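Local coordinates for protein predicted ATPase of the ABC class (PDB 5D6A) that binds the ATP analogue AMP-PNP and, as a predicted ABC-class ATPase, probably hydrolyses ATP, at residues S91-S105 with L179-E192. Residues are numbered along the deposited sequence; the frame is centred on the assembly and turned at random.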
ATOM      1  N   SER A  91      -2.546 -25.766  29.152  1.00 45.85           N
ATOM      2  CA  SER A  91      -3.514 -24.746  28.752  1.00 44.19           C
ATOM      3  C   SER A  91      -3.524 -24.578  27.238  1.00 42.55           C
ATOM      4  O   SER A  91      -2.538 -24.876  26.568  1.00 42.07           O
ATOM      5  CB  SER A  91      -3.175 -23.413  29.409  1.00 43.25           C
ATOM      6  OG  SER A  91      -1.906 -22.954  28.979  1.00 40.86           O
ATOM      7  N   ALA A  92      -4.637 -24.085  26.706  1.00 42.60           N
ATOM      8  CA  ALA A  92      -4.770 -23.871  25.268  1.00 41.37           C
ATOM      9  C   ALA A  92      -3.664 -22.962  24.728  1.00 40.53           C
ATOM     10  O   ALA A  92      -3.217 -23.126  23.591  1.00 39.52           O
ATOM     11  CB  ALA A  92      -6.137 -23.291  24.944  1.00 41.85           C
ATOM     12  N   ALA A  93      -3.231 -22.005  25.547  1.00 41.20           N
ATOM     13  CA  ALA A  93      -2.175 -21.075  25.151  1.00 39.90           C
ATOM     14  C   ALA A  93      -0.828 -21.777  25.131  1.00 39.75           C
ATOM     15  O   ALA A  93       0.015 -21.484  24.286  1.00 40.11           O
ATOM     16  CB  ALA A  93      -2.134 -19.880  26.089  1.00 40.54           C
ATOM     17  N   PHE A  94      -0.622 -22.695  26.071  1.00 41.46           N
ATOM     18  CA  PHE A  94       0.621 -23.456  26.137  1.00 41.29           C
ATOM     19  C   PHE A  94       0.721 -24.334  24.888  1.00 40.96           C
ATOM     20  O   PHE A  94       1.800 -24.493  24.314  1.00 40.31           O
ATOM     21  CB  PHE A  94       0.655 -24.322  27.400  1.00 42.91           C
ATOM     22  CG  PHE A  94       1.974 -25.006  27.641  1.00 43.10           C
ATOM     23  CD1 PHE A  94       2.288 -26.199  27.003  1.00 43.78           C
ATOM     24  CD2 PHE A  94       2.896 -24.467  28.527  1.00 43.72           C
ATOM     25  CE1 PHE A  94       3.500 -26.831  27.231  1.00 44.43           C
ATOM     26  CE2 PHE A  94       4.108 -25.095  28.761  1.00 44.73           C
ATOM     27  CZ  PHE A  94       4.410 -26.280  28.113  1.00 44.89           C
ATOM     28  N   GLN A  95      -0.415 -24.891  24.470  1.00 41.36           N
ATOM     29  CA  GLN A  95      -0.464 -25.737  23.283  1.00 40.93           C
ATOM     30  C   GLN A  95      -0.299 -24.891  22.029  1.00 39.65           C
ATOM     31  O   GLN A  95       0.205 -25.368  21.017  1.00 39.93           O
ATOM     32  CB  GLN A  95      -1.783 -26.500  23.219  1.00 42.11           C
ATOM     33  CG  GLN A  95      -2.069 -27.333  24.455  1.00 44.55           C
ATOM     34  CD  GLN A  95      -3.349 -28.130  24.344  1.00 45.50           C
ATOM     35  OE1 GLN A  95      -3.630 -28.733  23.309  1.00 45.47           O
ATOM     36  NE2 GLN A  95      -4.123 -28.159  25.422  1.00 47.24           N
ATOM     37  N   LEU A  96      -0.728 -23.634  22.105  1.00 39.79           N
ATOM     38  CA  LEU A  96      -0.608 -22.709  20.983  1.00 39.63           C
ATOM     39  C   LEU A  96       0.871 -22.519  20.639  1.00 39.36           C
ATOM     40  O   LEU A  96       1.254 -22.521  19.470  1.00 39.07           O
ATOM     41  CB  LEU A  96      -1.251 -21.364  21.331  1.00 39.86           C
ATOM     42  CG  LEU A  96      -1.391 -20.328  20.217  1.00 40.15           C
ATOM     43  CD1 LEU A  96      -2.274 -20.859  19.104  1.00 40.86           C
ATOM     44  CD2 LEU A  96      -1.966 -19.033  20.771  1.00 41.31           C
ATOM     45  N   GLY A  97       1.695 -22.367  21.670  1.00 40.05           N
ATOM     46  CA  GLY A  97       3.133 -22.199  21.484  1.00 40.83           C
ATOM     47  C   GLY A  97       3.784 -23.483  21.001  1.00 41.55           C
ATOM     48  O   GLY A  97       4.658 -23.460  20.134  1.00 41.35           O
ATOM     49  N   ALA A  98       3.359 -24.608  21.574  1.00 42.28           N
ATOM     50  CA  ALA A  98       3.885 -25.912  21.190  1.00 41.27           C
ATOM     51  C   ALA A  98       3.704 -26.125  19.690  1.00 39.94           C
ATOM     52  O   ALA A  98       4.629 -26.538  18.997  1.00 39.40           O
ATOM     53  CB  ALA A  98       3.188 -27.012  21.973  1.00 42.38           C
ATOM     54  N   ARG A  99       2.506 -25.829  19.194  1.00 39.48           N
ATOM     55  CA  ARG A  99       2.196 -25.960  17.767  1.00 39.48           C
ATOM     56  C   ARG A  99       3.076 -25.026  16.933  1.00 39.50           C
ATOM     57  O   ARG A  99       3.517 -25.382  15.837  1.00 39.14           O
ATOM     58  CB  ARG A  99       0.726 -25.638  17.518  1.00 38.68           C
ATOM     59  CG  ARG A  99      -0.253 -26.639  18.112  1.00 39.63           C
ATOM     60  CD  ARG A  99      -1.633 -26.016  18.245  1.00 39.87           C
ATOM     61  NE  ARG A  99      -2.105 -25.464  16.979  1.00 39.53           N
ATOM     62  CZ  ARG A  99      -3.136 -24.634  16.851  1.00 38.96           C
ATOM     63  NH1 ARG A  99      -3.815 -24.224  17.919  1.00 39.60           N
ATOM     64  NH2 ARG A  99      -3.479 -24.193  15.647  1.00 38.79           N
ATOM     65  N   ASP A 100       3.314 -23.826  17.460  1.00 39.38           N
ATOM     66  CA  ASP A 100       4.151 -22.840  16.789  1.00 38.39           C
ATOM     67  C   ASP A 100       5.599 -23.316  16.767  1.00 38.00           C
ATOM     68  O   ASP A 100       6.266 -23.256  15.738  1.00 38.50           O
ATOM     69  CB  ASP A 100       4.078 -21.496  17.515  1.00 38.29           C
ATOM     70  CG  ASP A 100       4.919 -20.423  16.847  1.00 38.52           C
ATOM     71  OD1 ASP A 100       4.658 -20.103  15.669  1.00 39.23           O
ATOM     72  OD2 ASP A 100       5.824 -19.876  17.513  1.00 38.01           O
ATOM     73  N   PHE A 101       6.073 -23.789  17.915  1.00 38.08           N
ATOM     74  CA  PHE A 101       7.444 -24.265  18.050  1.00 38.87           C
ATOM     75  C   PHE A 101       7.709 -25.444  17.112  1.00 38.83           C
ATOM     76  O   PHE A 101       8.777 -25.533  16.508  1.00 39.08           O
ATOM     77  CB  PHE A 101       7.729 -24.657  19.504  1.00 40.23           C
ATOM     78  CG  PHE A 101       9.168 -25.012  19.769  1.00 42.09           C
ATOM     79  CD1 PHE A 101      10.081 -24.032  20.135  1.00 42.59           C
ATOM     80  CD2 PHE A 101       9.609 -26.321  19.655  1.00 42.68           C
ATOM     81  CE1 PHE A 101      11.403 -24.353  20.381  1.00 43.94           C
ATOM     82  CE2 PHE A 101      10.929 -26.647  19.898  1.00 44.07           C
ATOM     83  CZ  PHE A 101      11.828 -25.662  20.261  1.00 44.79           C
ATOM     84  N   ILE A 102       6.732 -26.341  16.995  1.00 37.85           N
ATOM     85  CA  ILE A 102       6.845 -27.510  16.114  1.00 37.43           C
ATOM     86  C   ILE A 102       6.964 -27.094  14.641  1.00 35.99           C
ATOM     87  O   ILE A 102       7.722 -27.694  13.881  1.00 35.29           O
ATOM     88  CB  ILE A 102       5.660 -28.478  16.318  1.00 37.82           C
ATOM     89  CG1 ILE A 102       5.807 -29.191  17.665  1.00 39.06           C
ATOM     90  CG2 ILE A 102       5.605 -29.518  15.209  1.00 38.91           C
ATOM     91  CD1 ILE A 102       4.601 -30.014  18.066  1.00 40.09           C
ATOM     92  N   ALA A 103       6.216 -26.064  14.250  1.00 35.09           N
ATOM     93  CA  ALA A 103       6.263 -25.556  12.879  1.00 34.48           C
ATOM     94  C   ALA A 103       7.638 -24.963  12.570  1.00 35.11           C
ATOM     95  O   ALA A 103       8.187 -25.181  11.490  1.00 35.08           O
ATOM     96  CB  ALA A 103       5.184 -24.509  12.667  1.00 34.15           C
ATOM     97  N   ARG A 104       8.186 -24.217  13.529  1.00 35.74           N
ATOM     98  CA  ARG A 104       9.501 -23.592  13.370  1.00 36.97           C
ATOM     99  C   ARG A 104      10.612 -24.634  13.370  1.00 38.20           C
ATOM    100  O   ARG A 104      11.608 -24.476  12.672  1.00 38.96           O
ATOM    101  CB  ARG A 104       9.748 -22.566  14.473  1.00 37.07           C
ATOM    102  CG  ARG A 104       8.739 -21.433  14.500  1.00 36.42           C
ATOM    103  CD  ARG A 104       9.028 -20.469  15.636  1.00 36.99           C
ATOM    104  NE  ARG A 104       7.948 -19.500  15.803  1.00 37.26           N
ATOM    105  CZ  ARG A 104       7.832 -18.362  15.123  1.00 38.03           C
ATOM    106  NH1 ARG A 104       8.732 -18.014  14.209  1.00 39.67           N
ATOM    107  NH2 ARG A 104       6.801 -17.561  15.363  1.00 38.38           N
ATOM    108  N   SER A 105      10.440 -25.688  14.167  1.00 39.43           N
ATOM    109  CA  SER A 105      11.418 -26.771  14.221  1.00 41.44           C
ATOM    110  C   SER A 105      11.429 -27.512  12.891  1.00 41.62           C
ATOM    111  O   SER A 105      12.486 -27.855  12.372  1.00 42.69           O
ATOM    112  CB  SER A 105      11.095 -27.747  15.353  1.00 42.11           C
ATOM    113  OG  SER A 105      11.216 -27.125  16.617  1.00 43.07           O
ATOM    114  N   LEU A 179      13.403 -32.781  19.583  1.00 60.06           N
ATOM    115  CA  LEU A 179      13.271 -31.333  19.714  1.00 59.04           C
ATOM    116  C   LEU A 179      14.117 -30.852  20.884  1.00 62.10           C
ATOM    117  O   LEU A 179      14.568 -31.652  21.705  1.00 64.84           O
ATOM    118  CB  LEU A 179      11.813 -30.949  19.958  1.00 57.24           C
ATOM    119  CG  LEU A 179      10.806 -31.343  18.880  1.00 55.70           C
ATOM    120  CD1 LEU A 179       9.393 -31.021  19.339  1.00 54.66           C
ATOM    121  CD2 LEU A 179      11.122 -30.645  17.569  1.00 54.32           C
ATOM    122  N   ASP A 180      14.331 -29.543  20.957  1.00 63.07           N
ATOM    123  CA  ASP A 180      15.096 -28.950  22.044  1.00 66.67           C
ATOM    124  C   ASP A 180      14.094 -28.604  23.150  1.00 68.00           C
ATOM    125  O   ASP A 180      13.471 -27.542  23.117  1.00 67.80           O
ATOM    126  CB  ASP A 180      15.837 -27.703  21.544  1.00 66.63           C
ATOM    127  CG  ASP A 180      16.764 -27.098  22.594  1.00 70.11           C
ATOM    128  OD1 ASP A 180      16.925 -27.687  23.686  1.00 72.75           O
ATOM    129  OD2 ASP A 180      17.343 -26.026  22.312  1.00 70.59           O
ATOM    130  N   LYS A 181      13.932 -29.509  24.117  1.00 70.20           N
ATOM    131  CA  LYS A 181      12.962 -29.307  25.204  1.00 71.65           C
ATOM    132  C   LYS A 181      13.143 -28.023  26.004  1.00 70.99           C
ATOM    133  O   LYS A 181      12.169 -27.325  26.289  1.00 68.00           O
ATOM    134  CB  LYS A 181      12.951 -30.485  26.180  1.00 75.25           C
ATOM    135  CG  LYS A 181      12.374 -31.771  25.615  1.00 76.72           C
ATOM    136  CD  LYS A 181      11.952 -32.714  26.734  1.00 80.38           C
ATOM    137  CE  LYS A 181      10.713 -32.200  27.465  1.00 79.90           C
ATOM    138  NZ  LYS A 181      10.298 -33.082  28.590  1.00 83.15           N
ATOM    139  N   GLU A 182      14.380 -27.719  26.383  1.00 73.05           N
ATOM    140  CA  GLU A 182      14.648 -26.516  27.160  1.00 73.96           C
ATOM    141  C   GLU A 182      14.159 -25.286  26.391  1.00 69.62           C
ATOM    142  O   GLU A 182      13.727 -24.302  26.993  1.00 68.09           O
ATOM    143  CB  GLU A 182      16.137 -26.411  27.506  1.00 78.46           C
ATOM    144  CG  GLU A 182      16.475 -25.271  28.458  1.00 81.42           C
ATOM    145  CD  GLU A 182      17.928 -25.276  28.903  1.00 86.08           C
ATOM    146  OE1 GLU A 182      18.675 -26.206  28.527  1.00 89.80           O
ATOM    147  OE2 GLU A 182      18.325 -24.349  29.638  1.00 88.16           O
ATOM    148  N   ALA A 183      14.215 -25.362  25.062  1.00 66.54           N
ATOM    149  CA  ALA A 183      13.741 -24.277  24.202  1.00 63.36           C
ATOM    150  C   ALA A 183      12.229 -24.389  23.982  1.00 59.72           C
ATOM    151  O   ALA A 183      11.545 -23.379  23.828  1.00 59.81           O
ATOM    152  CB  ALA A 183      14.475 -24.290  22.868  1.00 62.93           C
ATOM    153  N   LEU A 184      11.720 -25.621  23.957  1.00 57.30           N
ATOM    154  CA  LEU A 184      10.286 -25.863  23.778  1.00 55.36           C
ATOM    155  C   LEU A 184       9.481 -25.324  24.955  1.00 55.43           C
ATOM    156  O   LEU A 184       8.538 -24.551  24.772  1.00 53.82           O
ATOM    157  CB  LEU A 184      10.013 -27.362  23.612  1.00 55.93           C
ATOM    158  CG  LEU A 184       8.548 -27.820  23.569  1.00 55.26           C
ATOM    159  CD1 LEU A 184       7.746 -27.079  22.512  1.00 53.83           C
ATOM    160  CD2 LEU A 184       8.479 -29.321  23.334  1.00 56.39           C
ATOM    161  N   LEU A 185       9.858 -25.739  26.162  1.00 56.34           N
ATOM    162  CA  LEU A 185       9.174 -25.298  27.371  1.00 55.68           C
ATOM    163  C   LEU A 185       9.178 -23.776  27.446  1.00 53.47           C
ATOM    164  O   LEU A 185       8.133 -23.156  27.619  1.00 52.98           O
ATOM    165  CB  LEU A 185       9.838 -25.898  28.614  1.00 58.52           C
ATOM    166  CG  LEU A 185       9.834 -27.430  28.706  1.00 60.68           C
ATOM    167  CD1 LEU A 185      10.660 -27.902  29.892  1.00 63.62           C
ATOM    168  CD2 LEU A 185       8.416 -27.972  28.791  1.00 60.97           C
ATOM    169  N   THR A 186      10.354 -23.179  27.289  1.00 52.51           N
ATOM    170  CA  THR A 186      10.490 -21.725  27.327  1.00 51.67           C
ATOM    171  C   THR A 186       9.551 -21.049  26.328  1.00 49.33           C
ATOM    172  O   THR A 186       8.923 -20.037  26.638  1.00 48.03           O
ATOM    173  CB  THR A 186      11.934 -21.292  27.004  1.00 52.38           C
ATOM    174  OG1 THR A 186      12.839 -21.897  27.936  1.00 55.50           O
ATOM    175  CG2 THR A 186      12.076 -19.769  27.071  1.00 51.39           C
ATOM    176  N   HIS A 187       9.458 -21.617  25.131  1.00 48.09           N
ATOM    177  CA  HIS A 187       8.613 -21.064  24.082  1.00 45.98           C
ATOM    178  C   HIS A 187       7.141 -21.117  24.503  1.00 45.60           C
ATOM    179  O   HIS A 187       6.428 -20.115  24.433  1.00 45.60           O
ATOM    180  CB  HIS A 187       8.829 -21.837  22.781  1.00 45.87           C
ATOM    181  CG  HIS A 187       8.247 -21.173  21.575  1.00 44.48           C
ATOM    182  ND1 HIS A 187       8.972 -20.307  20.785  1.00 44.04           N
ATOM    183  CD2 HIS A 187       7.016 -21.250  21.020  1.00 44.07           C
ATOM    184  CE1 HIS A 187       8.210 -19.877  19.795  1.00 43.46           C
ATOM    185  NE2 HIS A 187       7.019 -20.433  19.915  1.00 43.44           N
ATOM    186  N   CYS A 188       6.702 -22.288  24.956  1.00 45.91           N
ATOM    187  CA  CYS A 188       5.320 -22.485  25.398  1.00 45.54           C
ATOM    188  C   CYS A 188       4.980 -21.674  26.646  1.00 45.33           C
ATOM    189  O   CYS A 188       3.840 -21.245  26.819  1.00 45.72           O
ATOM    190  CB  CYS A 188       5.063 -23.965  25.687  1.00 46.84           C
ATOM    191  SG  CYS A 188       5.322 -25.051  24.270  1.00 47.85           S
ATOM    192  N   GLN A 189       5.967 -21.476  27.513  1.00 45.00           N
ATOM    193  CA  GLN A 189       5.761 -20.730  28.755  1.00 45.09           C
ATOM    194  C   GLN A 189       5.552 -19.241  28.523  1.00 43.37           C
ATOM    195  O   GLN A 189       4.720 -18.624  29.180  1.00 43.52           O
ATOM    196  CB  GLN A 189       6.931 -20.951  29.708  1.00 46.24           C
ATOM    197  CG  GLN A 189       6.995 -22.358  30.266  1.00 47.76           C
ATOM    198  CD  GLN A 189       8.311 -22.655  30.948  1.00 49.61           C
ATOM    199  OE1 GLN A 189       9.139 -21.763  31.149  1.00 49.81           O
ATOM    200  NE2 GLN A 189       8.517 -23.915  31.304  1.00 51.38           N
ATOM    201  N   VAL A 190       6.305 -18.666  27.593  1.00 42.95           N
ATOM    202  CA  VAL A 190       6.164 -17.245  27.288  1.00 42.55           C
ATOM    203  C   VAL A 190       4.790 -16.975  26.685  1.00 41.89           C
ATOM    204  O   VAL A 190       4.167 -15.960  26.988  1.00 42.55           O
ATOM    205  CB  VAL A 190       7.276 -16.741  26.345  1.00 42.20           C
ATOM    206  CG1 VAL A 190       7.010 -15.309  25.907  1.00 41.39           C
ATOM    207  CG2 VAL A 190       8.631 -16.837  27.032  1.00 43.55           C
ATOM    208  N   VAL A 191       4.316 -17.888  25.842  1.00 42.56           N
ATOM    209  CA  VAL A 191       2.998 -17.737  25.223  1.00 42.04           C
ATOM    210  C   VAL A 191       1.910 -17.906  26.276  1.00 42.30           C
ATOM    211  O   VAL A 191       0.927 -17.165  26.282  1.00 42.59           O
ATOM    212  CB  VAL A 191       2.777 -18.743  24.076  1.00 42.16           C
ATOM    213  CG1 VAL A 191       1.371 -18.602  23.505  1.00 41.86           C
ATOM    214  CG2 VAL A 191       3.816 -18.533  22.983  1.00 41.05           C
ATOM    215  N   GLU A 192       2.093 -18.880  27.164  1.00 43.34           N
ATOM    216  CA  GLU A 192       1.132 -19.128  28.236  1.00 44.90           C
ATOM    217  C   GLU A 192       1.055 -17.900  29.143  1.00 44.68           C
ATOM    218  O   GLU A 192      -0.028 -17.509  29.583  1.00 44.30           O
ATOM    219  CB  GLU A 192       1.528 -20.365  29.047  1.00 47.06           C
ATOM    220  CG  GLU A 192       0.511 -20.775  30.103  1.00 48.94           C
ATOM    221  CD  GLU A 192       0.902 -22.043  30.840  1.00 51.41           C
ATOM    222  OE1 GLU A 192       2.114 -22.307  30.982  1.00 52.64           O
ATOM    223  OE2 GLU A 192      -0.004 -22.772  31.296  1.00 53.40           O
TER
HETATM  224  O   HOH W   1      13.455 -28.288  18.685  1.00 49.78           O
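H187 drops as a knob into the hole formed by G97, D100, F101 and R104, and its ring is held at its edge and on one face. At the edge, NE2 donates a bent bond to the anti lone pair of D100 OD2 (2.7 Å), with carboxylate and imidazole nearly coplanar. The same oxygen takes a straight bond from R104 NE at 2.8 Å, arriving from above the carboxylate plane, consistent with R104 helping to place the acceptor. Against the imidazole face, F101 turns its edge in an offset edge-to-face pair, planes 61° apart. One face of the F101 ring in turn lies over L184 CA. F94 lays its face over C188 CB, 3.3 Å from the ring centroid and almost along the normal; C188 SG reaches A98 CB. At the N-terminal end of helix 92-105, S91 OG caps its own helix by accepting from F94 N and donates to E192 OE2 (3.0 Å) from above the carboxylate plane, while N247 holds E192 OE1. The axes of 92-105 and 181-192 approach to 7.4 Å, 135° between their N-to-C directions: a close, nearer antiparallel helix pair, G97 CA 4.5 Å from C188 CA and H187 as knob, joining helices 92-109 and 181-199.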